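PDB 2F7L: Phosphoglucosamine/phosphogalactosamine mutase from Sulfolobus tokodaii, which interconverts the 6-phosphates and 1-phosphates of glucosamine and galactosamine on the way to UDP-GlcNAc and UDP-GalNAc, using one magnesium ion per subunit. Local coordinates for residues Phe34-Ala48 against Tyr88-Ala101. Sequence-based numbering, arbitrary orientation.
Sequences FGKNSKILVGRDVRA and YDGGVVITASHNPA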
loop_
_atom_site.group_PDB
_atom_site.type_symbol
_atom_site.label_atom_id
_atom_site.label_comp_id
_atom_site.label_asym_id
_atom_site.label_seq_id
_atom_site.Cartn_x
_atom_site.Cartn_y
_atom_site.Cartn_z
ATOM N N PHE A 34 -12.427 4.486 -20.610
ATOM C CA PHE A 34 -12.413 3.046 -20.859
ATOM C C PHE A 34 -13.142 2.711 -22.164
ATOM O O PHE A 34 -12.884 1.679 -22.766
ATOM C CB PHE A 34 -13.079 2.286 -19.702
ATOM C CG PHE A 34 -12.206 2.095 -18.496
ATOM C CD1 PHE A 34 -11.057 1.324 -18.567
ATOM C CD2 PHE A 34 -12.578 2.637 -17.256
ATOM C CE1 PHE A 34 -10.279 1.075 -17.424
ATOM C CE2 PHE A 34 -11.810 2.401 -16.096
ATOM C CZ PHE A 34 -10.653 1.611 -16.184
ATOM N N GLY A 35 -14.061 3.564 -22.589
ATOM C CA GLY A 35 -14.769 3.295 -23.823
ATOM C C GLY A 35 -16.124 2.637 -23.667
ATOM O O GLY A 35 -16.446 2.070 -22.615
ATOM N N LYS A 36 -16.933 2.716 -24.720
ATOM C CA LYS A 36 -18.273 2.130 -24.705
ATOM C C LYS A 36 -18.174 0.615 -24.698
ATOM O O LYS A 36 -17.278 0.058 -25.320
ATOM C CB LYS A 36 -19.066 2.583 -25.933
ATOM C CG LYS A 36 -19.270 4.075 -26.033
ATOM C CD LYS A 36 -19.895 4.432 -27.366
ATOM C CE LYS A 36 -20.211 5.920 -27.459
ATOM N NZ LYS A 36 -21.223 6.219 -28.533
ATOM N N ASN A 37 -19.091 -0.041 -23.987
ATOM C CA ASN A 37 -19.138 -1.500 -23.877
ATOM C C ASN A 37 -17.978 -2.120 -23.125
ATOM O O ASN A 37 -17.751 -3.325 -23.223
ATOM C CB ASN A 37 -19.199 -2.130 -25.249
ATOM C CG ASN A 37 -20.391 -1.693 -26.014
ATOM O OD1 ASN A 37 -20.285 -1.306 -27.179
ATOM N ND2 ASN A 37 -21.551 -1.750 -25.378
ATOM N N SER A 38 -17.224 -1.309 -22.397
ATOM C CA SER A 38 -16.130 -1.862 -21.635
ATOM C C SER A 38 -16.736 -2.435 -20.353
ATOM O O SER A 38 -17.710 -1.886 -19.792
ATOM C CB SER A 38 -15.091 -0.792 -21.321
ATOM O OG SER A 38 -15.672 0.267 -20.602
ATOM N N LYS A 39 -16.179 -3.554 -19.905
ATOM C CA LYS A 39 -16.670 -4.221 -18.712
ATOM C C LYS A 39 -15.906 -3.720 -17.513
ATOM O O LYS A 39 -14.716 -3.991 -17.390
ATOM C CB LYS A 39 -16.509 -5.729 -18.884
ATOM C CG LYS A 39 -17.429 -6.313 -19.937
ATOM C CD LYS A 39 -16.996 -7.700 -20.295
ATOM C CE LYS A 39 -18.087 -8.422 -21.047
ATOM N NZ LYS A 39 -18.683 -7.517 -22.065
ATOM N N ILE A 40 -16.594 -2.986 -16.638
ATOM C CA ILE A 40 -15.943 -2.393 -15.468
ATOM C C ILE A 40 -16.467 -2.850 -14.136
ATOM O O ILE A 40 -17.653 -2.749 -13.858
ATOM C CB ILE A 40 -16.025 -0.832 -15.487
ATOM C CG1 ILE A 40 -15.379 -0.267 -16.756
ATOM C CG2 ILE A 40 -15.330 -0.270 -14.266
ATOM C CD1 ILE A 40 -13.930 -0.615 -16.917
ATOM N N LEU A 41 -15.566 -3.320 -13.289
ATOM C CA LEU A 41 -15.947 -3.806 -11.970
ATOM C C LEU A 41 -15.883 -2.674 -10.929
ATOM O O LEU A 41 -14.862 -2.000 -10.800
ATOM C CB LEU A 41 -15.000 -4.937 -11.576
ATOM C CG LEU A 41 -15.396 -5.994 -10.545
ATOM C CD1 LEU A 41 -14.245 -6.178 -9.582
ATOM C CD2 LEU A 41 -16.646 -5.601 -9.788
ATOM N N VAL A 42 -16.965 -2.470 -10.187
ATOM C CA VAL A 42 -17.009 -1.426 -9.161
ATOM C C VAL A 42 -17.095 -2.039 -7.769
ATOM O O VAL A 42 -17.970 -2.848 -7.510
ATOM C CB VAL A 42 -18.234 -0.500 -9.350
ATOM C CG1 VAL A 42 -18.248 0.559 -8.274
ATOM C CG2 VAL A 42 -18.207 0.135 -10.737
ATOM N N GLY A 43 -16.191 -1.653 -6.872
ATOM C CA GLY A 43 -16.203 -2.201 -5.516
ATOM C C GLY A 43 -15.920 -1.115 -4.495
ATOM O O GLY A 43 -15.663 0.018 -4.891
ATOM N N ARG A 44 -15.951 -1.433 -3.199
ATOM C CA ARG A 44 -15.711 -0.403 -2.166
ATOM C C ARG A 44 -15.191 -0.905 -0.828
ATOM O O ARG A 44 -15.348 -2.072 -0.480
ATOM C CB ARG A 44 -16.995 0.382 -1.886
ATOM C CG ARG A 44 -17.979 -0.343 -0.987
ATOM C CD ARG A 44 -19.278 0.427 -0.934
ATOM N NE ARG A 44 -19.808 0.505 0.420
ATOM C CZ ARG A 44 -20.683 -0.355 0.934
ATOM N NH1 ARG A 44 -21.139 -1.371 0.192
ATOM N NH2 ARG A 44 -21.100 -0.202 2.194
ATOM N N ASP A 45 -14.559 -0.017 -0.076
ATOM C CA ASP A 45 -14.092 -0.417 1.223
ATOM C C ASP A 45 -15.218 -0.064 2.203
ATOM O O ASP A 45 -16.369 0.113 1.807
ATOM C CB ASP A 45 -12.775 0.272 1.572
ATOM C CG ASP A 45 -12.942 1.742 1.889
ATOM O OD1 ASP A 45 -14.097 2.231 1.933
ATOM O OD2 ASP A 45 -11.905 2.404 2.102
ATOM N N VAL A 46 -14.918 0.071 3.478
ATOM C CA VAL A 46 -16.003 0.316 4.407
ATOM C C VAL A 46 -16.433 1.752 4.654
ATOM O O VAL A 46 -17.461 1.978 5.273
ATOM C CB VAL A 46 -15.675 -0.353 5.782
ATOM C CG1 VAL A 46 -14.698 0.517 6.581
ATOM C CG2 VAL A 46 -16.949 -0.614 6.561
ATOM N N ARG A 47 -15.683 2.712 4.140
ATOM C CA ARG A 47 -15.939 4.131 4.408
ATOM C C ARG A 47 -17.322 4.786 4.326
ATOM O O ARG A 47 -18.234 4.325 3.673
ATOM C CB ARG A 47 -14.943 4.971 3.609
ATOM C CG ARG A 47 -13.524 4.766 4.032
ATOM C CD ARG A 47 -12.579 5.239 2.963
ATOM N NE ARG A 47 -11.187 5.003 3.340
ATOM C CZ ARG A 47 -10.543 5.665 4.306
ATOM N NH1 ARG A 47 -11.166 6.619 5.001
ATOM N NH2 ARG A 47 -9.276 5.360 4.581
ATOM N N ALA A 48 -17.427 5.903 5.029
ATOM C CA ALA A 48 -18.621 6.715 5.137
ATOM C C ALA A 48 -19.452 6.988 3.880
ATOM O O ALA A 48 -20.678 6.873 3.912
ATOM C CB ALA A 48 -18.267 8.027 5.805
ATOM N N TYR A 88 -12.157 -8.382 -16.555
ATOM C CA TYR A 88 -12.592 -6.996 -16.684
ATOM C C TYR A 88 -11.679 -6.081 -17.481
ATOM O O TYR A 88 -10.494 -6.338 -17.638
ATOM C CB TYR A 88 -12.836 -6.418 -15.299
ATOM C CG TYR A 88 -14.033 -7.058 -14.640
ATOM C CD1 TYR A 88 -15.335 -6.685 -14.994
ATOM C CD2 TYR A 88 -13.868 -8.058 -13.678
ATOM C CE1 TYR A 88 -16.431 -7.284 -14.415
ATOM C CE2 TYR A 88 -14.960 -8.669 -13.086
ATOM C CZ TYR A 88 -16.241 -8.280 -13.464
ATOM O OH TYR A 88 -17.315 -8.926 -12.916
ATOM N N ASP A 89 -12.249 -4.999 -17.986
ATOM C CA ASP A 89 -11.495 -4.032 -18.759
ATOM C C ASP A 89 -10.836 -3.007 -17.836
ATOM O O ASP A 89 -10.058 -2.162 -18.289
ATOM C CB ASP A 89 -12.430 -3.338 -19.736
ATOM C CG ASP A 89 -12.747 -4.200 -20.923
ATOM O OD1 ASP A 89 -11.793 -4.510 -21.665
ATOM O OD2 ASP A 89 -13.927 -4.569 -21.123
ATOM N N GLY A 90 -11.174 -3.101 -16.550
ATOM C CA GLY A 90 -10.662 -2.216 -15.521
ATOM C C GLY A 90 -11.690 -2.127 -14.396
ATOM O O GLY A 90 -12.718 -2.810 -14.411
ATOM N N GLY A 91 -11.427 -1.287 -13.408
ATOM C CA GLY A 91 -12.379 -1.140 -12.335
ATOM C C GLY A 91 -12.166 0.152 -11.580
ATOM O O GLY A 91 -11.165 0.844 -11.770
ATOM N N VAL A 92 -13.135 0.497 -10.743
ATOM C CA VAL A 92 -13.012 1.674 -9.923
ATOM C C VAL A 92 -13.441 1.303 -8.500
ATOM O O VAL A 92 -14.526 0.777 -8.277
ATOM C CB VAL A 92 -13.809 2.869 -10.522
ATOM C CG1 VAL A 92 -14.733 2.382 -11.572
ATOM C CG2 VAL A 92 -14.536 3.633 -9.440
ATOM N N VAL A 93 -12.532 1.535 -7.554
ATOM C CA VAL A 93 -12.734 1.259 -6.134
ATOM C C VAL A 93 -13.013 2.581 -5.362
ATOM O O VAL A 93 -12.296 3.587 -5.526
ATOM C CB VAL A 93 -11.457 0.601 -5.525
ATOM C CG1 VAL A 93 -11.717 0.196 -4.125
ATOM C CG2 VAL A 93 -11.021 -0.572 -6.333
ATOM N N ILE A 94 -14.046 2.570 -4.520
ATOM C CA ILE A 94 -14.416 3.734 -3.708
ATOM C C ILE A 94 -13.653 3.585 -2.414
ATOM O O ILE A 94 -14.053 2.805 -1.550
ATOM C CB ILE A 94 -15.948 3.770 -3.384
ATOM C CG1 ILE A 94 -16.759 4.108 -4.636
ATOM C CG2 ILE A 94 -16.254 4.859 -2.367
ATOM C CD1 ILE A 94 -16.406 3.295 -5.845
ATOM N N THR A 95 -12.568 4.347 -2.276
ATOM C CA THR A 95 -11.715 4.253 -1.094
ATOM C C THR A 95 -10.804 5.457 -0.885
ATOM O O THR A 95 -10.462 6.171 -1.833
ATOM C CB THR A 95 -10.820 2.986 -1.193
ATOM O OG1 THR A 95 -10.186 2.729 0.066
ATOM C CG2 THR A 95 -9.745 3.171 -2.284
ATOM N N ALA A 96 -10.402 5.673 0.366
ATOM C CA ALA A 96 -9.491 6.773 0.705
ATOM C C ALA A 96 -8.217 6.180 1.315
ATOM O O ALA A 96 -7.535 6.804 2.117
ATOM C CB ALA A 96 -10.153 7.764 1.680
ATOM N N SER A 97 -7.921 4.950 0.922
ATOM C CA SER A 97 -6.732 4.241 1.375
ATOM C C SER A 97 -6.556 4.221 2.908
ATOM O O SER A 97 -7.250 3.477 3.620
ATOM C CB SER A 97 -5.492 4.851 0.686
ATOM O OG SER A 97 -4.361 3.977 0.711
ATOM N N HIS A 98 -5.638 5.054 3.397
ATOM C CA HIS A 98 -5.294 5.145 4.824
ATOM C C HIS A 98 -5.868 6.390 5.534
ATOM O O HIS A 98 -5.871 6.455 6.778
ATOM C CB HIS A 98 -3.777 5.206 4.949
ATOM C CG HIS A 98 -3.185 6.316 4.139
ATOM N ND1 HIS A 98 -2.990 6.215 2.776
ATOM C CD2 HIS A 98 -2.872 7.592 4.468
ATOM C CE1 HIS A 98 -2.586 7.381 2.304
ATOM N NE2 HIS A 98 -2.508 8.234 3.310
ATOM N N ASN A 99 -6.300 7.380 4.747
ATOM C CA ASN A 99 -6.853 8.627 5.275
ATOM C C ASN A 99 -7.833 8.393 6.413
ATOM O O ASN A 99 -8.489 7.362 6.475
ATOM C CB ASN A 99 -7.595 9.393 4.179
ATOM C CG ASN A 99 -6.675 10.040 3.189
ATOM O OD1 ASN A 99 -5.703 9.439 2.731
ATOM N ND2 ASN A 99 -6.986 11.278 2.831
ATOM N N PRO A 100 -7.954 9.371 7.320
ATOM C CA PRO A 100 -8.852 9.323 8.471
ATOM C C PRO A 100 -10.271 9.028 7.992
ATOM O O PRO A 100 -10.572 9.149 6.794
ATOM C CB PRO A 100 -8.732 10.721 9.055
ATOM C CG PRO A 100 -7.360 11.093 8.731
ATOM C CD PRO A 100 -7.187 10.626 7.320
ATOM N N ALA A 101 -11.131 8.671 8.941
ATOM C CA ALA A 101 -12.519 8.311 8.685
ATOM C C ALA A 101 -13.392 9.225 7.832
ATOM O O ALA A 101 -14.239 8.747 7.062
ATOM C CB ALA A 101 -13.216 8.077 10.000
#
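L41 and G91 face each other in a parallel pair of strands, 39-44 and 90-94, at the centre of the mixed sheet of the first alpha/beta/alpha domain of a phosphohexose mutase; beyond the C-terminal end of strand 90-94 runs the loop with S97, unphosphorylated here and probably the catalytic phosphate carrier. The backbone hydrogen bonds run from L41 N to G90 O, V92 N to L41 O, G43 N to V92 O, I94 N to G43 O and D45 N to I94 O. D89 clasps K39 twice: D89 N gives to K39 O, and D89 OD2 takes K39 N at 2.8 Å on its anti lone pair, nearly straight at 173°.

On one face of the sheet, I40 CG2 meets V92 CG1 at 3.8 Å and V42 CG1 meets I94 CD1; helix 50-63 packs on V42 and I94. On the other, L41 CB sits over the Y88 ring, 3.7 Å from its centroid, a CH-pi contact; L41 CG, anti to the backbone N (chi1 -157°), carries on across that face to CE2. Helix 76-86 covers this side, and Y88 OH reaches E148.

The polar end ties the active-site loop to strand 39-44. T95 OG1 donates to D45 OD2 at 2.7 Å, from above the carboxylate plane, and accepts from S97 N in an ST turn. D45 OD1 accepts R47 N, an Asx turn, while D45 OD2 forms a salt bridge with R47 NE. T95 also touches D243, a probable magnesium ligand. R47, extended from CG to NE, spreads its guanidinium along the type II' turn A96-N99, A96 CB resting on one face. NH1 bonds P100 O, NH2 takes S97 O at 2.9 Å, and both nitrogens converge end-on upon N99 O, NH2 on a carbonyl lone pair.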